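Local coordinates for protein uncharacterized HTH-type transcriptional regulator HI_0893 (Haemophilus influenzae, PDB 3QKX) that probably binds cis-regulatory DNA as a TetR-family transcription factor, through an N-terminal helix-turn-helix domain joined to an all-helical C-terminal domain, at residues Gln58-Val63 / Glu110-Phe115; Phe82-Gln87 / Asp128-Gln133. All blocks are in the same frame, centred on the assembly; numbering follows the deposited sequence.

Contact 1. Residues Gln58-Val63 / Glu110-Phe115; sequences QFAHRV and ESLPNF
Leu112 reaches from an irregular loop onto the flank of a helix and lodges one methyl, CD1, against Phe59 and Ala60. With CG anti to its own carbonyl carbon (chi1 -65°) and beside the backbone N, the leucine branch is carried out toward the helix. CD1 lies at the edge of the Phe59 ring, close to its plane, 3.8 Å from Phe59 CD2. The same methyl sits 4.1 Å from Ala60 CB, so one carbon serves both helix residues. No hydrogen bond crosses between the segments; the contact is apolar and small.

The nearest pair of CA atoms across the two segments is that of Ala60 and Leu112, 6.6 Å apart, and the Ala60 methyl points toward the loop. Helix 52-72 carries these residues. It follows the predicted helix-turn-helix and runs on toward the C-terminal domain, the connecting helix of the TetR fold; the loop after helix 100-109 belongs to the C-terminal part, so Leu112 packs a loop of that part against the connecting helix.

On the ring of Phe59, one face is taken by Val63 CG2 from the next helical turn, 3.7 Å above the plane and displaced toward the rim. Phe59 also packs on Thr17, Asp18 and Met21 of helix 6-23. Beside Leu112, the peptide bond between Pro113 and Asn114 is cis, and Pro113 O comes within 4.4 Å of Ala60 CB.

Contact 2. Residues Phe82-Gln87 / Asp128-Gln133; sequences FEQYRQ and DLFCHQ. With SO4 (sulfate ion), chain F; EDO (1,2-ethanediol), chain C.
Gln84 meets Phe130 at both ends of its side chain. Its CB lies off the ring plane near Phe130 CE1, at 3.9 Å. The chain then leaves with CG anti to the carbonyl carbon (chi1 -68°) and stays extended, which brings OE1 to the ring edge. There OE1 lies in the plane of the ring, 3.5 Å from Phe130 CD1, facing the weakly positive ring hydrogens rather than the pi cloud. The amide and ring planes stand 70° apart. At the other amide corner, NE2 is hydrogen-bonded to the backbone O of Lys79, a bond consistent with this orientation of the amide, OE1 toward the ring.

Farther round the ring, Phe130 CZ approaches Tyr85 CB at 3.9 Å. Helix 81-98 and helix 126-137 thus meet inside the all-helical C-terminal domain, the part that in TetR-family regulators generally holds the ligand pocket and dimer interface. Phe130 also touches Phe81 and Met88 of helix 81-98 and Trp183 of helix 172-184. The Tyr85 ring leads away from helix 126-137 to meet Trp183, and its OH is hydrogen-bonded to Ser182 OG.

Arg86 projects from another side of helix 81-98. Its NH1 forms a salt bridge with Glu83 OE1 (2.9 Å), using the syn lone pair of that oxygen, while NE pairs with Glu176. A sulfate lies at the guanidinium edge, with SO4 O3 2.9 Å from Arg86 NH2. On helix 126-137, ethanediol O2 makes a weak 3.4 Å bond to Asp128 OD1.

Contact 1 and contact 2 lie on opposite sides of the chain's centre, about 25 Å apart between centres and about 13 Å apart at their nearest atoms, without touching. Their segments alternate along the chain: helix 52-72 is followed directly by helix 81-98, and the loop segment 110-115 precedes 128-133. Contact 1 packs the connecting helix against a C-terminal loop, whereas both segments of contact 2 lie in the C-terminal part. The second chain of the assembly touches neither. Contact 1 lies about 11 Å and contact 2 about 17 Å from the chain's centre, measured from contact centres. The sulfate and ethanediol, probably from the crystallisation liquor, bind residues outside the contact 2 interface.

Contact 1. Residues Gln58-Val63 / Glu110-Phe115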
loop_
_atom_site.group_PDB
_atom_site.type_symbol
_atom_site.label_atom_id
_atom_site.label_comp_id
_atom_site.label_asym_id
_atom_site.label_seq_id
_atom_site.Cartn_x
_atom_site.Cartn_y
_atom_site.Cartn_z
ATOM N N GLN A 58 1.556 -18.710 -12.166
ATOM C CA GLN A 58 3.020 -18.786 -12.308
ATOM C C GLN A 58 3.665 -17.396 -12.240
ATOM O O GLN A 58 4.755 -17.244 -11.674
ATOM C CB GLN A 58 3.419 -19.503 -13.608
ATOM C CG GLN A 58 3.171 -21.020 -13.584
ATOM C CD GLN A 58 3.633 -21.730 -14.870
ATOM O OE1 GLN A 58 4.691 -21.410 -15.437
ATOM N NE2 GLN A 58 2.838 -22.705 -15.328
ATOM N N PHE A 59 2.981 -16.395 -12.801
ATOM C CA PHE A 59 3.419 -15.012 -12.730
ATOM C C PHE A 59 3.540 -14.543 -11.286
ATOM O O PHE A 59 4.541 -13.931 -10.919
ATOM C CB PHE A 59 2.437 -14.126 -13.489
ATOM C CG PHE A 59 2.751 -12.650 -13.421
ATOM C CD1 PHE A 59 3.747 -12.099 -14.211
ATOM C CD2 PHE A 59 2.026 -11.815 -12.599
ATOM C CE1 PHE A 59 4.015 -10.733 -14.184
ATOM C CE2 PHE A 59 2.297 -10.452 -12.552
ATOM C CZ PHE A 59 3.295 -9.914 -13.355
ATOM N N ALA A 60 2.516 -14.832 -10.481
ATOM C CA ALA A 60 2.550 -14.569 -9.036
ATOM C C ALA A 60 3.815 -15.124 -8.410
ATOM O O ALA A 60 4.544 -14.393 -7.748
ATOM C CB ALA A 60 1.328 -15.167 -8.349
ATOM N N HIS A 61 4.088 -16.405 -8.657
ATOM C CA HIS A 61 5.285 -17.073 -8.119
ATOM C C HIS A 61 6.566 -16.386 -8.549
ATOM O O HIS A 61 7.498 -16.248 -7.765
ATOM C CB HIS A 61 5.335 -18.550 -8.543
ATOM C CG HIS A 61 4.533 -19.452 -7.664
ATOM N ND1 HIS A 61 4.921 -19.768 -6.379
ATOM C CD2 HIS A 61 3.370 -20.112 -7.881
ATOM C CE1 HIS A 61 4.030 -20.584 -5.840
ATOM N NE2 HIS A 61 3.081 -20.813 -6.732
ATOM N N ARG A 62 6.597 -15.966 -9.806
ATOM C CA ARG A 62 7.724 -15.231 -10.365
ATOM C C ARG A 62 7.862 -13.886 -9.694
ATOM O O ARG A 62 8.977 -13.426 -9.477
ATOM C CB ARG A 62 7.560 -15.101 -11.895
ATOM C CG ARG A 62 8.488 -14.116 -12.611
ATOM C CD ARG A 62 7.790 -12.809 -12.872
ATOM N NE ARG A 62 8.497 -11.967 -13.827
ATOM C CZ ARG A 62 8.129 -10.729 -14.140
ATOM N NH1 ARG A 62 7.076 -10.155 -13.554
ATOM N NH2 ARG A 62 8.826 -10.044 -15.036
ATOM N N VAL A 63 6.733 -13.263 -9.353
ATOM C CA VAL A 63 6.743 -11.979 -8.642
ATOM C C VAL A 63 7.249 -12.115 -7.203
ATOM O O VAL A 63 8.081 -11.315 -6.765
ATOM C CB VAL A 63 5.360 -11.289 -8.683
ATOM C CG1 VAL A 63 5.324 -10.107 -7.747
ATOM C CG2 VAL A 63 5.043 -10.849 -10.135
ATOM N N GLU A 110 -2.185 -8.194 -5.525
ATOM C CA GLU A 110 -2.964 -8.866 -4.456
ATOM C C GLU A 110 -4.252 -9.553 -4.945
ATOM O O GLU A 110 -4.746 -10.464 -4.281
ATOM C CB GLU A 110 -3.289 -7.896 -3.319
ATOM C CG GLU A 110 -2.096 -7.611 -2.413
ATOM C CD GLU A 110 -2.328 -6.420 -1.472
ATOM O OE1 GLU A 110 -3.507 -6.032 -1.264
ATOM O OE2 GLU A 110 -1.325 -5.876 -0.946
ATOM N N SER A 111 -4.767 -9.140 -6.107
ATOM C CA SER A 111 -5.873 -9.856 -6.776
ATOM C C SER A 111 -5.473 -11.191 -7.461
ATOM O O SER A 111 -6.357 -11.936 -7.903
ATOM C CB SER A 111 -6.548 -8.946 -7.813
ATOM O OG SER A 111 -7.036 -7.757 -7.218
ATOM N N LEU A 112 -4.169 -11.486 -7.566
ATOM C CA LEU A 112 -3.711 -12.706 -8.249
ATOM C C LEU A 112 -3.988 -13.958 -7.403
ATOM O O LEU A 112 -3.872 -13.901 -6.177
ATOM C CB LEU A 112 -2.204 -12.640 -8.554
ATOM C CG LEU A 112 -1.700 -11.582 -9.543
ATOM C CD1 LEU A 112 -0.180 -11.514 -9.512
ATOM C CD2 LEU A 112 -2.189 -11.880 -10.933
ATOM N N PRO A 113 -4.341 -15.090 -8.057
ATOM C CA PRO A 113 -4.428 -16.371 -7.353
ATOM C C PRO A 113 -3.034 -17.021 -7.210
ATOM O O PRO A 113 -2.479 -17.417 -8.224
ATOM C CB PRO A 113 -5.326 -17.217 -8.276
ATOM C CG PRO A 113 -5.140 -16.658 -9.639
ATOM C CD PRO A 113 -4.699 -15.222 -9.489
ATOM N N ASN A 114 -2.438 -17.139 -6.014
ATOM C CA ASN A 114 -2.960 -16.698 -4.714
ATOM C C ASN A 114 -1.891 -15.873 -3.989
ATOM O O ASN A 114 -0.941 -16.432 -3.436
ATOM C CB ASN A 114 -3.357 -17.912 -3.862
ATOM C CG ASN A 114 -4.328 -18.838 -4.572
ATOM O OD1 ASN A 114 -5.507 -18.527 -4.713
ATOM N ND2 ASN A 114 -3.836 -19.988 -5.006
ATOM N N PHE A 115 -2.039 -14.543 -3.997
ATOM C CA PHE A 115 -1.134 -13.642 -3.233
ATOM C C PHE A 115 -1.339 -13.764 -1.700
ATOM O O PHE A 115 -0.515 -13.269 -0.912
ATOM C CB PHE A 115 -1.302 -12.174 -3.690
ATOM C CG PHE A 115 -0.119 -11.288 -3.365
#

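Contact 2. Residues Phe82-Gln87 / Asp128-Gln133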
loop_
_atom_site.group_PDB
_atom_site.type_symbol
_atom_site.label_atom_id
_atom_site.label_comp_id
_atom_site.label_asym_id
_atom_site.label_seq_id
_atom_site.Cartn_x
_atom_site.Cartn_y
_atom_site.Cartn_z
ATOM N N PHE A 82 21.837 -3.271 11.679
ATOM C CA PHE A 82 21.356 -2.029 11.054
ATOM C C PHE A 82 21.768 -1.937 9.594
ATOM O O PHE A 82 20.959 -1.618 8.747
ATOM C CB PHE A 82 21.883 -0.791 11.789
ATOM C CG PHE A 82 21.550 0.485 11.101
ATOM C CD1 PHE A 82 20.231 0.846 10.904
ATOM C CD2 PHE A 82 22.547 1.317 10.608
ATOM C CE1 PHE A 82 19.900 2.051 10.231
ATOM C CE2 PHE A 82 22.216 2.529 9.926
ATOM C CZ PHE A 82 20.902 2.882 9.756
ATOM N N GLU A 83 23.032 -2.205 9.306
ATOM C CA GLU A 83 23.503 -2.167 7.918
ATOM C C GLU A 83 22.850 -3.248 7.053
ATOM O O GLU A 83 22.620 -3.017 5.859
ATOM C CB GLU A 83 25.028 -2.271 7.837
ATOM C CG GLU A 83 25.778 -1.078 8.467
ATOM C CD GLU A 83 25.462 0.293 7.805
ATOM O OE1 GLU A 83 24.969 0.331 6.637
ATOM O OE2 GLU A 83 25.709 1.332 8.474
ATOM N N GLN A 84 22.536 -4.397 7.651
ATOM C CA GLN A 84 21.778 -5.422 6.956
ATOM C C GLN A 84 20.389 -4.909 6.643
ATOM O O GLN A 84 19.882 -5.117 5.564
ATOM C CB GLN A 84 21.689 -6.713 7.776
ATOM C CG GLN A 84 23.019 -7.432 7.942
ATOM C CD GLN A 84 22.955 -8.583 8.950
ATOM O OE1 GLN A 84 21.885 -9.150 9.205
ATOM N NE2 GLN A 84 24.106 -8.940 9.509
ATOM N N TYR A 85 19.784 -4.221 7.598
ATOM C CA TYR A 85 18.480 -3.628 7.395
ATOM C C TYR A 85 18.552 -2.485 6.369
ATOM O O TYR A 85 17.712 -2.395 5.509
ATOM C CB TYR A 85 17.895 -3.137 8.715
ATOM C CG TYR A 85 16.638 -2.310 8.531
ATOM C CD1 TYR A 85 15.405 -2.903 8.423
ATOM C CD2 TYR A 85 16.696 -0.919 8.522
ATOM C CE1 TYR A 85 14.237 -2.115 8.252
ATOM C CE2 TYR A 85 15.559 -0.155 8.351
ATOM C CZ TYR A 85 14.340 -0.757 8.211
ATOM O OH TYR A 85 13.221 0.033 8.048
ATOM N N ARG A 86 19.562 -1.631 6.483
ATOM C CA ARG A 86 19.753 -0.527 5.557
ATOM C C ARG A 86 19.965 -1.018 4.135
ATOM O O ARG A 86 19.397 -0.471 3.211
ATOM C CB ARG A 86 20.935 0.317 6.011
ATOM C CG ARG A 86 21.333 1.446 5.081
ATOM C CD ARG A 86 22.156 2.458 5.823
ATOM N NE ARG A 86 22.748 3.419 4.917
ATOM C CZ ARG A 86 23.941 3.309 4.327
ATOM N NH1 ARG A 86 24.746 2.251 4.518
ATOM N NH2 ARG A 86 24.330 4.273 3.500
ATOM N N GLN A 87 20.753 -2.067 3.962
ATOM C CA GLN A 87 20.916 -2.684 2.635
ATOM C C GLN A 87 19.574 -3.139 2.080
ATOM O O GLN A 87 19.280 -2.903 0.923
ATOM C CB GLN A 87 21.849 -3.882 2.718
ATOM C CG GLN A 87 22.204 -4.539 1.362
ATOM C CD GLN A 87 22.987 -3.603 0.484
ATOM O OE1 GLN A 87 24.106 -3.265 0.801
ATOM N NE2 GLN A 87 22.371 -3.126 -0.583
ATOM N N ASP A 128 12.422 -12.769 7.466
ATOM C CA ASP A 128 12.124 -13.672 8.566
ATOM C C ASP A 128 13.409 -14.077 9.266
ATOM O O ASP A 128 13.485 -14.021 10.504
ATOM C CB ASP A 128 11.357 -14.935 8.075
ATOM C CG ASP A 128 9.843 -14.666 7.779
ATOM O OD1 ASP A 128 9.329 -13.552 8.035
ATOM O OD2 ASP A 128 9.166 -15.597 7.294
ATOM N N LEU A 129 14.411 -14.467 8.469
ATOM C CA LEU A 129 15.711 -14.908 8.985
ATOM C C LEU A 129 16.406 -13.795 9.732
ATOM O O LEU A 129 16.976 -14.018 10.806
ATOM C CB LEU A 129 16.636 -15.378 7.856
ATOM C CG LEU A 129 16.334 -16.686 7.105
ATOM C CD1 LEU A 129 17.482 -17.011 6.135
ATOM C CD2 LEU A 129 16.097 -17.850 8.045
ATOM N N PHE A 130 16.379 -12.605 9.156
ATOM C CA PHE A 130 17.001 -11.455 9.770
ATOM C C PHE A 130 16.364 -11.155 11.127
ATOM O O PHE A 130 17.068 -10.910 12.095
ATOM C CB PHE A 130 16.889 -10.250 8.851
ATOM C CG PHE A 130 17.192 -8.936 9.524
ATOM C CD1 PHE A 130 18.502 -8.505 9.653
ATOM C CD2 PHE A 130 16.164 -8.124 10.016
ATOM C CE1 PHE A 130 18.807 -7.298 10.263
ATOM C CE2 PHE A 130 16.457 -6.888 10.620
ATOM C CZ PHE A 130 17.787 -6.482 10.752
ATOM N N CYS A 131 15.033 -11.164 11.174
ATOM C CA CYS A 131 14.295 -10.967 12.419
ATOM C C CYS A 131 14.702 -11.967 13.460
ATOM O O CYS A 131 14.882 -11.592 14.601
ATOM C CB CYS A 131 12.788 -11.035 12.189
ATOM S SG CYS A 131 12.151 -9.577 11.336
ATOM N N HIS A 132 14.883 -13.230 13.067
ATOM C CA HIS A 132 15.249 -14.276 14.010
ATOM C C HIS A 132 16.643 -14.029 14.610
ATOM O O HIS A 132 16.809 -14.114 15.830
ATOM C CB HIS A 132 15.180 -15.663 13.351
ATOM C CG HIS A 132 15.383 -16.803 14.310
ATOM N ND1 HIS A 132 14.635 -16.957 15.464
ATOM C CD2 HIS A 132 16.238 -17.863 14.275
ATOM C CE1 HIS A 132 15.027 -18.052 16.100
ATOM N NE2 HIS A 132 15.999 -18.619 15.403
ATOM N N GLN A 133 17.617 -13.698 13.760
ATOM C CA GLN A 133 18.994 -13.452 14.218
ATOM C C GLN A 133 19.084 -12.178 15.066
ATOM O O GLN A 133 19.712 -12.178 16.132
ATOM C CB GLN A 133 19.981 -13.357 13.030
ATOM C CG GLN A 133 20.248 -14.675 12.287
ATOM C CD GLN A 133 20.766 -15.799 13.204
ATOM O OE1 GLN A 133 20.410 -16.970 13.034
ATOM N NE2 GLN A 133 21.594 -15.437 14.192
HETATM S S SO4 F . 27.452 3.156 2.296
HETATM O O1 SO4 F . 27.450 1.700 2.117
HETATM O O2 SO4 F . 27.310 3.511 3.710
HETATM O O3 SO4 F . 26.356 3.733 1.511
HETATM O O4 SO4 F . 28.711 3.720 1.821
HETATM C C1 EDO C . 6.729 -10.622 6.257
HETATM O O1 EDO C . 6.397 -9.669 5.239
HETATM C C2 EDO C . 5.694 -11.744 6.287
HETATM O O2 EDO C . 6.124 -12.764 7.202
#